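Local coordinates for heat shock protein 16 (Schizosaccharomyces pombe, PDB 3W1Z) that probably acts as a molecular chaperone of the small heat shock protein family, binding unfolding proteins under stress, and assembles into a 16-subunit oligomer, at residues I39-H42 and T47-V50; G69-S74 and V126-V131. One frame throughout, in Å; residues are numbered along the deposited sequence.

Contact 1: residues I39-H42 and T47-V50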
ATOM      1  N   ILE B  39       2.366 -10.834 -25.511  1.00 26.88           N
ATOM      2  CA  ILE B  39       1.444 -11.915 -25.845  1.00 27.93           C
ATOM      3  C   ILE B  39      -0.030 -11.573 -25.634  1.00 35.82           C
ATOM      4  O   ILE B  39      -0.384 -10.751 -24.787  1.00 31.69           O
ATOM      5  CB  ILE B  39       1.758 -13.209 -25.054  1.00 26.84           C
ATOM      6  CG1 ILE B  39       1.460 -13.019 -23.566  1.00 26.50           C
ATOM      7  CG2 ILE B  39       3.201 -13.646 -25.273  1.00 25.26           C
ATOM      8  CD1 ILE B  39       1.591 -14.287 -22.756  1.00 25.19           C
ATOM      9  N   ASP B  40      -0.879 -12.217 -26.427  1.00 37.01           N
ATOM     10  CA  ASP B  40      -2.321 -12.182 -26.226  1.00 38.67           C
ATOM     11  C   ASP B  40      -2.802 -13.604 -25.974  1.00 37.53           C
ATOM     12  O   ASP B  40      -2.473 -14.516 -26.728  1.00 35.55           O
ATOM     13  CB  ASP B  40      -3.026 -11.617 -27.461  1.00 39.40           C
ATOM     14  CG  ASP B  40      -3.067 -10.103 -27.471  1.00 41.84           C
ATOM     15  OD1 ASP B  40      -2.386  -9.482 -26.629  1.00 36.28           O
ATOM     16  OD2 ASP B  40      -3.772  -9.534 -28.332  1.00 42.35           O
ATOM     17  N   VAL B  41      -3.568 -13.798 -24.907  1.00 43.44           N
ATOM     18  CA  VAL B  41      -4.117 -15.115 -24.615  1.00 38.05           C
ATOM     19  C   VAL B  41      -5.630 -15.110 -24.779  1.00 43.90           C
ATOM     20  O   VAL B  41      -6.326 -14.291 -24.179  1.00 51.91           O
ATOM     21  CB  VAL B  41      -3.759 -15.587 -23.194  1.00 33.85           C
ATOM     22  CG1 VAL B  41      -4.256 -17.007 -22.970  1.00 40.84           C
ATOM     23  CG2 VAL B  41      -2.259 -15.508 -22.971  1.00 31.50           C
ATOM     24  N   HIS B  42      -6.134 -16.023 -25.603  1.00 50.24           N
ATOM     25  CA  HIS B  42      -7.570 -16.145 -25.818  1.00 63.40           C
ATOM     26  C   HIS B  42      -8.045 -17.542 -25.457  1.00 63.09           C
ATOM     27  O   HIS B  42      -7.359 -18.526 -25.723  1.00 55.54           O
ATOM     28  CB  HIS B  42      -7.928 -15.837 -27.271  1.00 61.31           C
ATOM     29  CG  HIS B  42      -7.665 -14.413 -27.669  1.00 67.31           C
ATOM     30  ND1 HIS B  42      -6.399 -13.923 -27.861  1.00 63.17           N
ATOM     31  CD2 HIS B  42      -8.519 -13.389 -27.899  1.00 68.15           C
ATOM     32  CE1 HIS B  42      -6.477 -12.640 -28.200  1.00 66.74           C
ATOM     33  NE2 HIS B  42      -7.746 -12.298 -28.230  1.00 71.17           N
ATOM     34  N   THR B  47     -10.752 -24.480 -27.340  1.00 80.19           N
ATOM     35  CA  THR B  47      -9.292 -24.368 -27.356  1.00 79.29           C
ATOM     36  C   THR B  47      -8.785 -23.141 -26.603  1.00 76.57           C
ATOM     37  O   THR B  47      -9.570 -22.334 -26.102  1.00 73.78           O
ATOM     38  CB  THR B  47      -8.742 -24.299 -28.794  1.00 75.78           C
ATOM     39  OG1 THR B  47      -9.372 -23.221 -29.498  1.00 78.06           O
ATOM     40  CG2 THR B  47      -9.000 -25.599 -29.534  1.00 75.96           C
ATOM     41  N   VAL B  48      -7.464 -23.011 -26.531  1.00 72.23           N
ATOM     42  CA  VAL B  48      -6.830 -21.796 -26.030  1.00 68.07           C
ATOM     43  C   VAL B  48      -5.660 -21.406 -26.932  1.00 63.38           C
ATOM     44  O   VAL B  48      -4.763 -22.212 -27.192  1.00 61.48           O
ATOM     45  CB  VAL B  48      -6.372 -21.918 -24.553  1.00 72.18           C
ATOM     46  CG1 VAL B  48      -5.609 -23.209 -24.320  1.00 63.82           C
ATOM     47  CG2 VAL B  48      -5.530 -20.713 -24.152  1.00 51.56           C
ATOM     48  N   SER B  49      -5.689 -20.171 -27.420  1.00 58.80           N
ATOM     49  CA  SER B  49      -4.680 -19.691 -28.354  1.00 49.29           C
ATOM     50  C   SER B  49      -3.783 -18.628 -27.729  1.00 43.21           C
ATOM     51  O   SER B  49      -4.256 -17.733 -27.025  1.00 36.11           O
ATOM     52  CB  SER B  49      -5.347 -19.137 -29.615  1.00 58.91           C
ATOM     53  OG  SER B  49      -6.243 -18.087 -29.297  1.00 61.61           O
ATOM     54  N   VAL B  50      -2.485 -18.738 -27.993  1.00 42.87           N
ATOM     55  CA  VAL B  50      -1.515 -17.760 -27.521  1.00 39.43           C
ATOM     56  C   VAL B  50      -0.800 -17.112 -28.701  1.00 35.30           C
ATOM     57  O   VAL B  50      -0.175 -17.795 -29.513  1.00 39.28           O
ATOM     58  CB  VAL B  50      -0.468 -18.399 -26.591  1.00 39.69           C
ATOM     59  CG1 VAL B  50       0.546 -17.359 -26.140  1.00 34.30           C
ATOM     60  CG2 VAL B  50      -1.147 -19.041 -25.391  1.00 44.59           C
TER
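His42 and Ser49 face each other as an antiparallel hydrogen-bonded pair. The amide of His42 gives a straight bond to the carbonyl of Ser49, N to O 2.9 Å with 177° at the hydrogen. The return bond, Ser49 N to His42 O, is just as short but more bent, at 150°. Val41 and Val50 form the next pair, a non-hydrogen-bonded one. Here the CA of Val50 turns its hydrogen to Asp40 O, 3.5 Å from carbon to oxygen.

These pairs belong to the hairpin of strands 39-43 and 47-53 at one side of the alpha-crystallin domain. Strand 39-43 is the outermost strand of its sheet within the chain. Its other edge pairs with a strand of the second subunit, and Arg95 N of that subunit hydrogen-bonds Asp40 OD1.

Apolar contacts lie on the face of Val41. Val41 and Val48 stand side by side, with Val41 CG1 4.1 Å from Val48 CG2. Val41 CG1 is anti to its backbone N (chi1 -176°), which turns it to Val48. Val41 CG2 and Val50 CG2 are looser, 4.4 Å apart. On the face of His42, Ser49 OG sits 3.5 Å from His42 CB and lies obliquely to the imidazole ring.

Contact 2: residues G69-S74 and V126-V131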
ATOM      1  N   GLY B  69       1.482 -28.329 -17.586  1.00 56.46           N
ATOM      2  CA  GLY B  69       0.675 -27.134 -17.427  1.00 49.89           C
ATOM      3  C   GLY B  69       1.386 -25.812 -17.659  1.00 56.52           C
ATOM      4  O   GLY B  69       0.805 -24.751 -17.432  1.00 59.09           O
ATOM      5  N   LYS B  70       2.636 -25.858 -18.108  1.00 55.89           N
ATOM      6  CA  LYS B  70       3.380 -24.627 -18.372  1.00 52.11           C
ATOM      7  C   LYS B  70       3.950 -24.563 -19.787  1.00 44.69           C
ATOM      8  O   LYS B  70       4.770 -25.393 -20.179  1.00 46.60           O
ATOM      9  CB  LYS B  70       4.490 -24.421 -17.335  1.00 46.28           C
ATOM     10  CG  LYS B  70       3.974 -24.190 -15.923  1.00 58.95           C
ATOM     11  CD  LYS B  70       5.066 -23.671 -15.000  1.00 56.24           C
ATOM     12  CE  LYS B  70       4.532 -23.458 -13.590  1.00 54.31           C
ATOM     13  NZ  LYS B  70       5.528 -22.799 -12.702  1.00 59.47           N
ATOM     14  N   LEU B  71       3.507 -23.566 -20.548  1.00 36.47           N
ATOM     15  CA  LEU B  71       3.971 -23.369 -21.915  1.00 38.17           C
ATOM     16  C   LEU B  71       5.129 -22.378 -21.959  1.00 35.63           C
ATOM     17  O   LEU B  71       5.049 -21.287 -21.387  1.00 39.12           O
ATOM     18  CB  LEU B  71       2.828 -22.873 -22.801  1.00 35.40           C
ATOM     19  CG  LEU B  71       3.138 -22.722 -24.292  1.00 38.93           C
ATOM     20  CD1 LEU B  71       3.367 -24.083 -24.933  1.00 30.75           C
ATOM     21  CD2 LEU B  71       2.024 -21.965 -25.004  1.00 32.15           C
ATOM     22  N   THR B  72       6.203 -22.763 -22.642  1.00 35.36           N
ATOM     23  CA  THR B  72       7.385 -21.918 -22.759  1.00 33.23           C
ATOM     24  C   THR B  72       7.759 -21.658 -24.215  1.00 37.46           C
ATOM     25  O   THR B  72       7.915 -22.590 -25.011  1.00 34.63           O
ATOM     26  CB  THR B  72       8.597 -22.532 -22.031  1.00 33.47           C
ATOM     27  OG1 THR B  72       8.323 -22.615 -20.627  1.00 45.54           O
ATOM     28  CG2 THR B  72       9.841 -21.680 -22.248  1.00 39.12           C
ATOM     29  N   ILE B  73       7.893 -20.379 -24.553  1.00 42.26           N
ATOM     30  CA  ILE B  73       8.381 -19.967 -25.860  1.00 30.62           C
ATOM     31  C   ILE B  73       9.727 -19.290 -25.674  1.00 30.74           C
ATOM     32  O   ILE B  73       9.821 -18.280 -24.983  1.00 28.69           O
ATOM     33  CB  ILE B  73       7.432 -18.959 -26.535  1.00 20.30           C
ATOM     34  CG1 ILE B  73       6.011 -19.520 -26.629  1.00 27.52           C
ATOM     35  CG2 ILE B  73       7.962 -18.571 -27.906  1.00 21.55           C
ATOM     36  CD1 ILE B  73       5.101 -19.082 -25.496  1.00 28.99           C
ATOM     37  N   SER B  74      10.772 -19.836 -26.283  1.00 28.90           N
ATOM     38  CA  SER B  74      12.098 -19.251 -26.117  1.00 28.65           C
ATOM     39  C   SER B  74      12.855 -19.148 -27.432  1.00 34.27           C
ATOM     40  O   SER B  74      12.448 -19.720 -28.440  1.00 36.08           O
ATOM     41  CB  SER B  74      12.914 -20.026 -25.079  1.00 30.38           C
ATOM     42  OG  SER B  74      13.113 -21.367 -25.482  1.00 41.90           O
ATOM     43  N   VAL B 126       0.346 -20.336 -30.831  1.00 47.46           N
ATOM     44  CA  VAL B 126       0.274 -21.675 -30.262  1.00 43.88           C
ATOM     45  C   VAL B 126      -1.183 -22.009 -29.970  1.00 50.31           C
ATOM     46  O   VAL B 126      -1.936 -21.165 -29.484  1.00 48.06           O
ATOM     47  CB  VAL B 126       1.102 -21.788 -28.967  1.00 40.35           C
ATOM     48  CG1 VAL B 126       1.099 -23.221 -28.451  1.00 44.37           C
ATOM     49  CG2 VAL B 126       2.526 -21.313 -29.206  1.00 36.08           C
ATOM     50  N   THR B 127      -1.581 -23.237 -30.281  1.00 58.40           N
ATOM     51  CA  THR B 127      -2.955 -23.671 -30.061  1.00 58.35           C
ATOM     52  C   THR B 127      -3.016 -24.913 -29.179  1.00 55.53           C
ATOM     53  O   THR B 127      -2.537 -25.982 -29.559  1.00 56.44           O
ATOM     54  CB  THR B 127      -3.675 -23.953 -31.391  1.00 59.90           C
ATOM     55  OG1 THR B 127      -2.729 -24.439 -32.351  1.00 66.29           O
ATOM     56  CG2 THR B 127      -4.315 -22.683 -31.927  1.00 47.00           C
ATOM     57  N   LEU B 128      -3.611 -24.763 -28.000  1.00 56.84           N
ATOM     58  CA  LEU B 128      -3.743 -25.874 -27.067  1.00 66.49           C
ATOM     59  C   LEU B 128      -5.210 -26.270 -26.920  1.00 66.33           C
ATOM     60  O   LEU B 128      -6.006 -25.521 -26.356  1.00 60.83           O
ATOM     61  CB  LEU B 128      -3.151 -25.513 -25.700  1.00 61.83           C
ATOM     62  CG  LEU B 128      -1.717 -24.973 -25.648  1.00 53.43           C
ATOM     63  CD1 LEU B 128      -1.686 -23.456 -25.797  1.00 58.23           C
ATOM     64  CD2 LEU B 128      -1.026 -25.398 -24.362  1.00 49.95           C
ATOM     65  N   PRO B 129      -5.576 -27.446 -27.447  1.00 66.85           N
ATOM     66  CA  PRO B 129      -6.962 -27.914 -27.364  1.00 73.43           C
ATOM     67  C   PRO B 129      -7.320 -28.326 -25.942  1.00 71.20           C
ATOM     68  O   PRO B 129      -6.553 -29.058 -25.323  1.00 66.23           O
ATOM     69  CB  PRO B 129      -6.982 -29.140 -28.289  1.00 72.12           C
ATOM     70  CG  PRO B 129      -5.570 -29.298 -28.821  1.00 70.62           C
ATOM     71  CD  PRO B 129      -4.674 -28.494 -27.946  1.00 61.66           C
ATOM     72  N   LYS B 130      -8.469 -27.889 -25.443  1.00 67.46           N
ATOM     73  CA  LYS B 130      -8.892 -28.270 -24.100  1.00 65.29           C
ATOM     74  C   LYS B 130      -9.783 -29.502 -24.128  1.00 70.22           C
ATOM     75  O   LYS B 130     -10.663 -29.628 -24.979  1.00 75.82           O
ATOM     76  CB  LYS B 130      -9.634 -27.128 -23.402  1.00 65.84           C
ATOM     77  CG  LYS B 130      -8.798 -25.893 -23.132  1.00 66.08           C
ATOM     78  CD  LYS B 130      -9.636 -24.822 -22.454  1.00 63.43           C
ATOM     79  CE  LYS B 130     -10.913 -24.561 -23.234  1.00 67.99           C
ATOM     80  NZ  LYS B 130     -11.723 -23.462 -22.642  1.00 68.85           N
ATOM     81  N   VAL B 131      -9.540 -30.411 -23.192  1.00 73.21           N
ATOM     82  CA  VAL B 131     -10.415 -31.556 -22.995  1.00 70.28           C
ATOM     83  C   VAL B 131     -11.091 -31.433 -21.630  1.00 75.86           C
ATOM     84  O   VAL B 131     -10.458 -31.040 -20.650  1.00 68.85           O
ATOM     85  CB  VAL B 131      -9.648 -32.892 -23.121  1.00 70.11           C
ATOM     86  CG1 VAL B 131      -9.083 -33.043 -24.524  1.00 73.86           C
ATOM     87  CG2 VAL B 131      -8.533 -32.978 -22.089  1.00 71.11           C
TER
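Leu71 and Val126 meet tip to tip. Leu71 CD2 lies 3.8 Å from Val126 CG1, the closest approach between the two segments. The same Leu71 methyl is 4.1 Å from CD1 of Leu128, two residues further along the strand. One methyl of strand 70-77 thus meets two side chains of strand 123-129.

The torsions bring these groups together. Leu71 CG is anti to the backbone N (chi1 -175°), and Val126 CG1 has the same relation to its own N (chi1 -176°). The backbones stay well apart, with the CA atoms of Leu71 and Val126 separated by 9.3 Å. This is the spacing of two sheets packed face to face, as expected for the beta-sandwich of an alpha-crystallin domain. Thr127 turns its CB away from segment 69-74, while Val126 and Leu128 on either side of it turn theirs inward.

Each strand is fixed within its own sheet. Leu71 bonds through its backbone to Ile104, and Ile73 to Arg102, both on strand 98-105. Thr127 OG1 bonds Glu116 O on the far side from strand 47-53. Other side chains pack nearby: Val64 lies on Leu71, and Tyr66, Ile110 and Ile115 lie on Leu128.

All three touching residues are buried, and their meeting is purely aliphatic. Van der Waals and hydrophobic forces therefore join the two sheets here, and the fit depends on the shapes of the methyl groups.

How the contacts relate
The centres of contacts 1 and 2 lie about 9 Å apart, and both belong to the alpha-crystallin domain. Along the chain they come in series, the hairpin of contact 1 first. They share one antiparallel sheet, in which strands 47-53 and 123-129 are neighbours. Probable backbone hydrogen bonds couple them: Val48 N to Leu128 O and Val50 N to Val126 O, each 2.9 Å. Contact 1 forms within this sheet, at the side extended by another subunit. Contact 2 crosses from the same sheet to strand 70-77 of the second one. Strand 47-53 thus links the subunit interface to the interior of the sandwich.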